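Local coordinates for beta-lactamase (Sebaldella termitidis, PDB 6N1N), which probably hydrolyses beta-lactams to substituted beta-amino acids, as a member of the class D beta-lactamase family, at residues Arg46-Ser51 with Glu198-Tyr203; Glu149-Leu154 with Phe215-Ile220. All blocks are in the same frame, centred on the assembly; numbering follows the deposited sequence.

Interaction 1. Residues Arg46-Ser51 with Glu198-Tyr203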
ATOM      1  N   ARG A  46       7.795   1.735  12.182  1.00  8.80           N
ATOM      2  CA  ARG A  46       7.146   0.598  11.541  1.00  6.04           C
ATOM      3  C   ARG A  46       5.807   0.287  12.191  1.00  9.15           C
ATOM      4  O   ARG A  46       5.676   0.318  13.421  1.00 11.93           O
ATOM      5  CB  ARG A  46       8.035  -0.639  11.629  1.00  9.65           C
ATOM      6  CG  ARG A  46       9.290  -0.555  10.776  1.00 12.09           C
ATOM      7  CD  ARG A  46      10.127  -1.802  10.914  1.00 13.51           C
ATOM      8  NE  ARG A  46      11.260  -1.845   9.995  1.00 12.87           N
ATOM      9  CZ  ARG A  46      12.376  -2.528  10.207  1.00 12.90           C
ATOM     10  NH1 ARG A  46      12.554  -3.242  11.321  1.00 12.92           N
ATOM     11  NH2 ARG A  46      13.329  -2.505   9.301  1.00 15.16           N
ATOM     12  N   ARG A  47       4.809  -0.032  11.348  1.00  8.54           N
ATOM     13  CA  ARG A  47       3.514  -0.529  11.804  1.00  8.02           C
ATOM     14  C   ARG A  47       3.046  -1.613  10.840  1.00  7.31           C
ATOM     15  O   ARG A  47       3.561  -1.730   9.726  1.00  9.99           O
ATOM     16  CB  ARG A  47       2.468   0.578  11.909  1.00 10.38           C
ATOM     17  CG  ARG A  47       2.867   1.653  12.914  1.00 13.55           C
ATOM     18  CD  ARG A  47       1.721   2.500  13.261  1.00 30.21           C
ATOM     19  NE  ARG A  47       2.012   3.517  14.269  1.00 30.73           N
ATOM     20  CZ  ARG A  47       1.775   3.393  15.573  1.00 31.21           C
ATOM     21  NH1 ARG A  47       1.268   2.275  16.078  1.00 25.63           N
ATOM     22  NH2 ARG A  47       2.043   4.406  16.386  1.00 37.31           N
ATOM     23  N   LEU A  48       2.030  -2.398  11.256  1.00  7.31           N
ATOM     24  CA  LEU A  48       1.533  -3.462  10.397  1.00  7.68           C
ATOM     25  C   LEU A  48       1.087  -2.881   9.053  1.00  7.42           C
ATOM     26  O   LEU A  48       0.553  -1.764   9.000  1.00  9.80           O
ATOM     27  CB  LEU A  48       0.371  -4.237  11.043  1.00  7.78           C
ATOM     28  CG  LEU A  48      -1.077  -3.717  10.962  1.00 13.65           C
ATOM     29  CD1 LEU A  48      -2.019  -4.824  11.482  1.00 22.75           C
ATOM     30  CD2 LEU A  48      -1.233  -2.468  11.765  1.00 16.14           C
ATOM     31  N   PRO A  49       1.347  -3.593   7.945  1.00  9.53           N
ATOM     32  CA  PRO A  49       0.944  -3.074   6.624  1.00  8.04           C
ATOM     33  C   PRO A  49      -0.534  -3.211   6.315  1.00  8.01           C
ATOM     34  O   PRO A  49      -1.047  -2.463   5.466  1.00  8.55           O
ATOM     35  CB  PRO A  49       1.753  -3.931   5.655  1.00  8.87           C
ATOM     36  CG  PRO A  49       1.977  -5.226   6.419  1.00  8.83           C
ATOM     37  CD  PRO A  49       2.232  -4.768   7.819  1.00  7.72           C
ATOM     38  N   ALA A  50      -1.214  -4.158   6.948  1.00  8.59           N
ATOM     39  CA  ALA A  50      -2.595  -4.486   6.622  1.00  7.43           C
ATOM     40  C   ALA A  50      -2.740  -4.644   5.114  1.00  8.72           C
ATOM     41  O   ALA A  50      -1.884  -5.258   4.495  1.00  8.92           O
ATOM     42  CB  ALA A  50      -3.536  -3.449   7.218  1.00  9.13           C
ATOM     43  N   SER A  51      -3.832  -4.159   4.511  1.00 10.61           N
ATOM     44  CA  SER A  51      -4.074  -4.522   3.122  1.00  9.16           C
ATOM     45  C   SER A  51      -3.159  -3.785   2.145  1.00  8.88           C
ATOM     46  O   SER A  51      -3.259  -4.075   0.949  1.00  9.16           O
ATOM     47  CB  SER A  51      -5.535  -4.272   2.727  1.00 24.99           C
ATOM     48  OG  SER A  51      -6.422  -5.130   3.443  1.00 40.91           O
ATOM     49  N   GLU A 198      -4.419   2.573  19.028  1.00 15.74           N
ATOM     50  CA  GLU A 198      -4.228   3.429  17.874  1.00 12.49           C
ATOM     51  C   GLU A 198      -4.703   2.732  16.605  1.00 16.70           C
ATOM     52  O   GLU A 198      -4.178   1.676  16.234  1.00 15.26           O
ATOM     53  CB  GLU A 198      -2.759   3.820  17.756  1.00 20.90           C
ATOM     54  CG  GLU A 198      -2.264   4.613  18.957  1.00 22.52           C
ATOM     55  CD  GLU A 198      -0.853   5.072  18.787  1.00 29.18           C
ATOM     56  OE1 GLU A 198       0.042   4.217  18.596  1.00 28.78           O
ATOM     57  OE2 GLU A 198      -0.643   6.294  18.825  1.00 27.54           O
ATOM     58  N   ASN A 199      -5.684   3.334  15.936  1.00 14.52           N
ATOM     59  CA  ASN A 199      -6.069   2.902  14.598  1.00 14.26           C
ATOM     60  C   ASN A 199      -5.065   3.438  13.583  1.00 12.87           C
ATOM     61  O   ASN A 199      -4.676   4.603  13.640  1.00 13.95           O
ATOM     62  CB  ASN A 199      -7.461   3.410  14.249  1.00 13.11           C
ATOM     63  CG  ASN A 199      -8.531   2.860  15.179  1.00 16.99           C
ATOM     64  OD1 ASN A 199      -8.598   1.673  15.411  1.00 19.66           O
ATOM     65  ND2 ASN A 199      -9.373   3.738  15.702  1.00 22.54           N
ATOM     66  N   ILE A 200      -4.664   2.573  12.656  1.00 11.50           N
ATOM     67  CA  ILE A 200      -3.629   2.838  11.671  1.00 13.02           C
ATOM     68  C   ILE A 200      -4.293   2.800  10.292  1.00 13.33           C
ATOM     69  O   ILE A 200      -4.836   1.767   9.894  1.00 16.66           O
ATOM     70  CB  ILE A 200      -2.490   1.801  11.745  1.00 15.85           C
ATOM     71  CG1 ILE A 200      -1.990   1.577  13.177  1.00 16.88           C
ATOM     72  CG2 ILE A 200      -1.353   2.186  10.769  1.00 15.97           C
ATOM     73  CD1 ILE A 200      -1.493   2.775  13.846  1.00 26.77           C
ATOM     74  N   ILE A 201      -4.235   3.913   9.564  1.00 12.50           N
ATOM     75  CA  ILE A 201      -4.884   4.020   8.269  1.00 11.39           C
ATOM     76  C   ILE A 201      -3.837   4.450   7.248  1.00  9.42           C
ATOM     77  O   ILE A 201      -3.348   5.586   7.290  1.00 10.12           O
ATOM     78  CB  ILE A 201      -6.077   4.993   8.296  1.00 10.73           C
ATOM     79  CG1 ILE A 201      -7.099   4.502   9.353  1.00 16.20           C
ATOM     80  CG2 ILE A 201      -6.679   5.120   6.927  1.00 15.02           C
ATOM     81  CD1 ILE A 201      -8.234   5.492   9.612  1.00 24.08           C
ATOM     82  N   TRP A 202      -3.527   3.549   6.316  1.00  8.27           N
ATOM     83  CA  TRP A 202      -2.578   3.773   5.248  1.00  8.76           C
ATOM     84  C   TRP A 202      -3.260   4.140   3.927  1.00  9.15           C
ATOM     85  O   TRP A 202      -4.322   3.640   3.585  1.00 10.68           O
ATOM     86  CB  TRP A 202      -1.789   2.511   4.939  1.00  7.26           C
ATOM     87  CG  TRP A 202      -0.880   1.892   5.929  1.00  7.36           C
ATOM     88  CD1 TRP A 202      -1.165   0.875   6.796  1.00 10.73           C
ATOM     89  CD2 TRP A 202       0.520   2.110   6.014  1.00  6.69           C
ATOM     90  NE1 TRP A 202      -0.020   0.497   7.465  1.00  8.94           N
ATOM     91  CE2 TRP A 202       1.029   1.235   6.984  1.00  7.09           C
ATOM     92  CE3 TRP A 202       1.394   2.985   5.377  1.00  7.75           C
ATOM     93  CZ2 TRP A 202       2.372   1.230   7.344  1.00  8.35           C
ATOM     94  CZ3 TRP A 202       2.713   2.976   5.737  1.00 14.10           C
ATOM     95  CH2 TRP A 202       3.198   2.087   6.685  1.00 10.25           C
ATOM     96  N   TYR A 203      -2.536   4.924   3.136  1.00  9.41           N
ATOM     97  CA  TYR A 203      -2.743   5.014   1.693  1.00  9.68           C
ATOM     98  C   TYR A 203      -1.350   5.174   1.079  1.00 11.37           C
ATOM     99  O   TYR A 203      -0.646   6.161   1.356  1.00  8.41           O
ATOM    100  CB  TYR A 203      -3.683   6.174   1.353  1.00 10.62           C
ATOM    101  CG  TYR A 203      -4.158   6.181  -0.078  1.00 11.80           C
ATOM    102  CD1 TYR A 203      -4.781   5.073  -0.635  1.00 22.65           C
ATOM    103  CD2 TYR A 203      -3.976   7.295  -0.874  1.00 11.14           C
ATOM    104  CE1 TYR A 203      -5.196   5.078  -1.960  1.00 28.96           C
ATOM    105  CE2 TYR A 203      -4.433   7.312  -2.187  1.00 11.06           C
ATOM    106  CZ  TYR A 203      -5.017   6.212  -2.720  1.00 26.59           C
ATOM    107  OH  TYR A 203      -5.427   6.255  -4.033  1.00 28.91           O
TER
HETATM  108  O   HOH W   1       0.017   1.485  19.020  1.00 24.74           O

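Interaction 2. Residues Glu149-Leu154 with Phe215-Ile220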
ATOM      1  N   GLU A 149      10.042   2.831   4.176  1.00 10.38           N
ATOM      2  CA  GLU A 149      10.255   1.514   3.595  1.00  9.60           C
ATOM      3  C   GLU A 149       9.187   1.154   2.571  1.00  9.16           C
ATOM      4  O   GLU A 149       9.487   0.461   1.582  1.00 10.72           O
ATOM      5  CB  GLU A 149      10.290   0.464   4.710  1.00  9.67           C
ATOM      6  CG  GLU A 149      11.487   0.578   5.611  1.00  9.95           C
ATOM      7  CD  GLU A 149      11.444  -0.363   6.787  1.00 16.86           C
ATOM      8  OE1 GLU A 149      10.369  -0.529   7.392  1.00 10.71           O
ATOM      9  OE2 GLU A 149      12.499  -0.945   7.104  1.00 18.23           O
ATOM     10  N   GLN A 150       7.946   1.602   2.781  1.00 10.44           N
ATOM     11  CA  GLN A 150       6.931   1.425   1.748  1.00  8.99           C
ATOM     12  C   GLN A 150       7.372   2.097   0.459  1.00  8.66           C
ATOM     13  O   GLN A 150       7.296   1.514  -0.623  1.00  8.91           O
ATOM     14  CB  GLN A 150       5.583   2.013   2.176  1.00  9.61           C
ATOM     15  CG  GLN A 150       4.875   1.277   3.279  1.00  9.06           C
ATOM     16  CD  GLN A 150       3.855   0.283   2.787  1.00  9.97           C
ATOM     17  OE1 GLN A 150       3.906  -0.211   1.653  1.00 10.32           O
ATOM     18  NE2 GLN A 150       2.913  -0.038   3.664  1.00 10.57           N
ATOM     19  N   ILE A 151       7.848   3.335   0.574  1.00  7.93           N
ATOM     20  CA  ILE A 151       8.256   4.089  -0.605  1.00  7.40           C
ATOM     21  C   ILE A 151       9.454   3.430  -1.267  1.00 10.22           C
ATOM     22  O   ILE A 151       9.519   3.325  -2.498  1.00  8.26           O
ATOM     23  CB  ILE A 151       8.540   5.549  -0.225  1.00  7.25           C
ATOM     24  CG1 ILE A 151       7.198   6.276   0.018  1.00  9.96           C
ATOM     25  CG2 ILE A 151       9.385   6.239  -1.296  1.00  9.66           C
ATOM     26  CD1 ILE A 151       7.311   7.622   0.671  1.00 12.09           C
ATOM     27  N   ASP A 152      10.433   2.984  -0.487  1.00  9.18           N
ATOM     28  CA  ASP A 152      11.610   2.396  -1.118  1.00 12.00           C
ATOM     29  C   ASP A 152      11.227   1.134  -1.883  1.00 10.45           C
ATOM     30  O   ASP A 152      11.722   0.902  -2.991  1.00  9.82           O
ATOM     31  CB  ASP A 152      12.698   2.147  -0.075  1.00 12.41           C
ATOM     32  CG  ASP A 152      13.562   3.424   0.166  1.00 28.19           C
ATOM     33  OD1 ASP A 152      13.897   4.136  -0.820  1.00 34.53           O
ATOM     34  OD2 ASP A 152      13.874   3.747   1.321  1.00 31.52           O
ATOM     35  N   PHE A 153      10.282   0.361  -1.337  1.00  9.49           N
ATOM     36  CA  PHE A 153       9.770  -0.823  -2.027  1.00  8.27           C
ATOM     37  C   PHE A 153       9.042  -0.433  -3.314  1.00  8.76           C
ATOM     38  O   PHE A 153       9.235  -1.068  -4.364  1.00  7.37           O
ATOM     39  CB  PHE A 153       8.851  -1.598  -1.073  1.00 12.87           C
ATOM     40  CG  PHE A 153       7.870  -2.506  -1.775  1.00  9.64           C
ATOM     41  CD1 PHE A 153       8.268  -3.715  -2.302  1.00  9.75           C
ATOM     42  CD2 PHE A 153       6.561  -2.115  -1.937  1.00  7.94           C
ATOM     43  CE1 PHE A 153       7.355  -4.520  -2.974  1.00 10.19           C
ATOM     44  CE2 PHE A 153       5.658  -2.906  -2.595  1.00  9.75           C
ATOM     45  CZ  PHE A 153       6.037  -4.101  -3.113  1.00  8.63           C
ATOM     46  N   LEU A 154       8.248   0.627  -3.261  1.00  6.59           N
ATOM     47  CA  LEU A 154       7.497   1.060  -4.430  1.00  7.81           C
ATOM     48  C   LEU A 154       8.419   1.614  -5.518  1.00  8.18           C
ATOM     49  O   LEU A 154       8.145   1.405  -6.693  1.00  8.52           O
ATOM     50  CB  LEU A 154       6.457   2.096  -4.041  1.00  8.71           C
ATOM     51  CG  LEU A 154       5.299   1.567  -3.197  1.00  9.98           C
ATOM     52  CD1 LEU A 154       4.577   2.687  -2.498  1.00  9.75           C
ATOM     53  CD2 LEU A 154       4.329   0.773  -4.057  1.00 10.60           C
ATOM     54  N   PHE A 215       6.186   9.164  -5.358  1.00  9.80           N
ATOM     55  CA  PHE A 215       5.858   8.054  -4.471  1.00  8.26           C
ATOM     56  C   PHE A 215       5.343   8.590  -3.153  1.00 10.86           C
ATOM     57  O   PHE A 215       5.805   9.627  -2.678  1.00 10.89           O
ATOM     58  CB  PHE A 215       7.100   7.190  -4.270  1.00  8.50           C
ATOM     59  CG  PHE A 215       7.593   6.573  -5.549  1.00  9.67           C
ATOM     60  CD1 PHE A 215       7.165   5.322  -5.922  1.00 11.12           C
ATOM     61  CD2 PHE A 215       8.401   7.279  -6.424  1.00 12.17           C
ATOM     62  CE1 PHE A 215       7.564   4.776  -7.114  1.00  7.12           C
ATOM     63  CE2 PHE A 215       8.801   6.732  -7.611  1.00 10.01           C
ATOM     64  CZ  PHE A 215       8.398   5.476  -7.966  1.00  7.68           C
ATOM     65  N   PHE A 216       4.356   7.898  -2.561  1.00 10.39           N
ATOM     66  CA  PHE A 216       3.754   8.434  -1.348  1.00 11.56           C
ATOM     67  C   PHE A 216       3.384   7.348  -0.352  1.00  9.24           C
ATOM     68  O   PHE A 216       3.076   6.217  -0.708  1.00  8.78           O
ATOM     69  CB  PHE A 216       2.496   9.286  -1.656  1.00 10.20           C
ATOM     70  CG  PHE A 216       1.373   8.528  -2.299  1.00  9.18           C
ATOM     71  CD1 PHE A 216       0.379   7.928  -1.550  1.00  9.41           C
ATOM     72  CD2 PHE A 216       1.312   8.416  -3.664  1.00  9.40           C
ATOM     73  CE1 PHE A 216      -0.648   7.223  -2.159  1.00 10.70           C
ATOM     74  CE2 PHE A 216       0.290   7.726  -4.275  1.00 11.28           C
ATOM     75  CZ  PHE A 216      -0.687   7.116  -3.510  1.00  8.53           C
ATOM     76  N   ALA A 217       3.429   7.716   0.915  1.00  8.13           N
ATOM     77  CA  ALA A 217       2.933   6.852   1.974  1.00  7.51           C
ATOM     78  C   ALA A 217       2.295   7.768   3.008  1.00  7.71           C
ATOM     79  O   ALA A 217       2.981   8.537   3.673  1.00  9.21           O
ATOM     80  CB  ALA A 217       4.044   5.998   2.596  1.00  7.74           C
ATOM     81  N   VAL A 218       0.978   7.725   3.060  1.00  9.01           N
ATOM     82  CA  VAL A 218       0.189   8.441   4.041  1.00 10.29           C
ATOM     83  C   VAL A 218      -0.183   7.436   5.115  1.00  8.32           C
ATOM     84  O   VAL A 218      -0.601   6.312   4.812  1.00 11.91           O
ATOM     85  CB  VAL A 218      -1.068   9.047   3.391  1.00 11.06           C
ATOM     86  CG1 VAL A 218      -2.064   9.500   4.459  1.00 16.03           C
ATOM     87  CG2 VAL A 218      -0.710  10.180   2.491  1.00 15.70           C
ATOM     88  N   ARG A 219       0.012   7.804   6.367  1.00 11.08           N
ATOM     89  CA  ARG A 219      -0.351   6.898   7.445  1.00 11.67           C
ATOM     90  C   ARG A 219      -0.933   7.717   8.579  1.00 13.81           C
ATOM     91  O   ARG A 219      -0.212   8.432   9.293  1.00 14.62           O
ATOM     92  CB  ARG A 219       0.822   6.057   7.913  1.00  9.42           C
ATOM     93  CG  ARG A 219       0.356   4.975   8.853  1.00 17.19           C
ATOM     94  CD  ARG A 219       1.476   4.108   9.349  1.00 16.62           C
ATOM     95  NE  ARG A 219       2.512   4.844  10.066  1.00 13.03           N
ATOM     96  CZ  ARG A 219       3.718   4.350  10.341  1.00 18.87           C
ATOM     97  NH1 ARG A 219       4.067   3.106   9.962  1.00 14.60           N
ATOM     98  NH2 ARG A 219       4.586   5.114  10.987  1.00 17.63           N
ATOM     99  N   ILE A 220      -2.226   7.558   8.758  1.00 14.70           N
ATOM    100  CA  ILE A 220      -3.000   8.267   9.753  1.00  9.93           C
ATOM    101  C   ILE A 220      -3.024   7.441  11.019  1.00 11.57           C
ATOM    102  O   ILE A 220      -3.244   6.220  10.973  1.00 13.95           O
ATOM    103  CB  ILE A 220      -4.429   8.506   9.236  1.00 11.38           C
ATOM    104  CG1 ILE A 220      -4.367   9.425   8.013  1.00 14.07           C
ATOM    105  CG2 ILE A 220      -5.345   9.047  10.332  1.00 18.59           C
ATOM    106  CD1 ILE A 220      -5.645   9.439   7.222  1.00 19.52           C
TER

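Interaction 1. Residues Arg46-Ser51 with Glu198-Tyr203
The indole N-H of Trp-202 and the guanidinium of Arg-47 hold loop 46-51 to residues 198-203 of strand 198-209. NE1 of Trp-202 donates to the backbone O of Leu-48 over 2.8 Å, with an N-H...O angle of 158°; the oxygen lies near the ring plane, and the indole approaches in the carbonyl plane. At the other end, NH2 of Arg-47 reaches OE1 of Glu-198 at 3.0 Å in a salt bridge bent to 134° at the hydrogen; OE1 is tilted from the guanidinium plane and met from above the carboxylate plane, the planes standing 73° apart. A water accepts from Arg-47 NH1 and donates to Glu-198 OE1, while Glu-195 also salt-bridges NH1. Between these polar ends lies Ile-200, its CD1 over one face of the guanidinium and 3.3 Å from Arg-47 CD. The arginine chain, extended from CG to NE, crosses it at about a right angle. Leu-48 CD2 adds a looser apolar touch on Ile-200 CG1 at 4.4 Å. The buried indole bond thus ties to the sheet a carbonyl three residues before Ser-51, predicted to carry the acyl-ester intermediate, whereas the charged end is shared among two carboxylates and water.

Interaction 2. Residues Glu149-Leu154 with Phe215-Ile220
Ile-151 and Leu-154, one turn apart in residues 149-154 of helix 147-159, meet Phe-215 and Ala-217 of strand 212-222 through mainly apolar side-chain contacts, with no hydrogen bond between the segments. The two branches of Ile-151 divide the work. CG1 stands beside the backbone N (chi1 -74°), and this branch runs over the strand backbone: CD1 lies 3.9 Å from the N of Ala-217, and CG1 is 4.1 Å from the Ala-217 methyl, CB. The other branch, CG2, turns to Phe-215 and touches its CB at 3.9 Å, the isoleucine and phenylalanine side chains crossing at a slant. The Phe-215 ring reaches along the helix to Leu-154, where CD1 meets Leu-154 CB at 3.8 Å and CE1 approaches the backbone O of Leu-154 at 3.4 Å. Leu-154 also sends CD1 toward the carbonyl of Phe-216. The methyl of Ala-217 faces the helix and touches both Ile-151 and the CB of Gln-150, the latter at 4.3 Å from CB to CB; the amide of Gln-150 is engaged elsewhere, NE2 donating to Thr-52 OG1 next to Ser-51, predicted to carry the acyl-ester intermediate. Phe-216 points the other way, its ring packing against Tyr-203 and Phe-243, so the strand presents one face to helix 147-159 and the other to helix 228-245. The axes of the two short segments approach to 7.7 Å, with their directions 152° apart, roughly antiparallel. Such layering of helices on both faces of a central, largely antiparallel sheet is characteristic of the alpha/beta region in serine beta-lactamases and penicillin-binding proteins.

Overall arrangement
After the N-terminal helix and strands 22-29 and 34-37, the chain enters the loop that holds 46-51, then forms helix 147-159 and later strands 198-209 and 212-222. Interaction 1 closes a loop of 146 intervening residues and interaction 2 one of 60; their segments alternate, so the closures cross rather than nest. Both end on the same sheet, on neighbouring antiparallel strands that follow each other and are joined by a probable hydrogen bond from Ile-220 N to Ile-201 O. The first segments also meet, through a salt bridge between Arg-46 and Glu-149, while Arg-219 packs against Arg-47 and Trp-202. The loop leading to the predicted active-site Ser-51, the helix and the central sheet are thereby tied together.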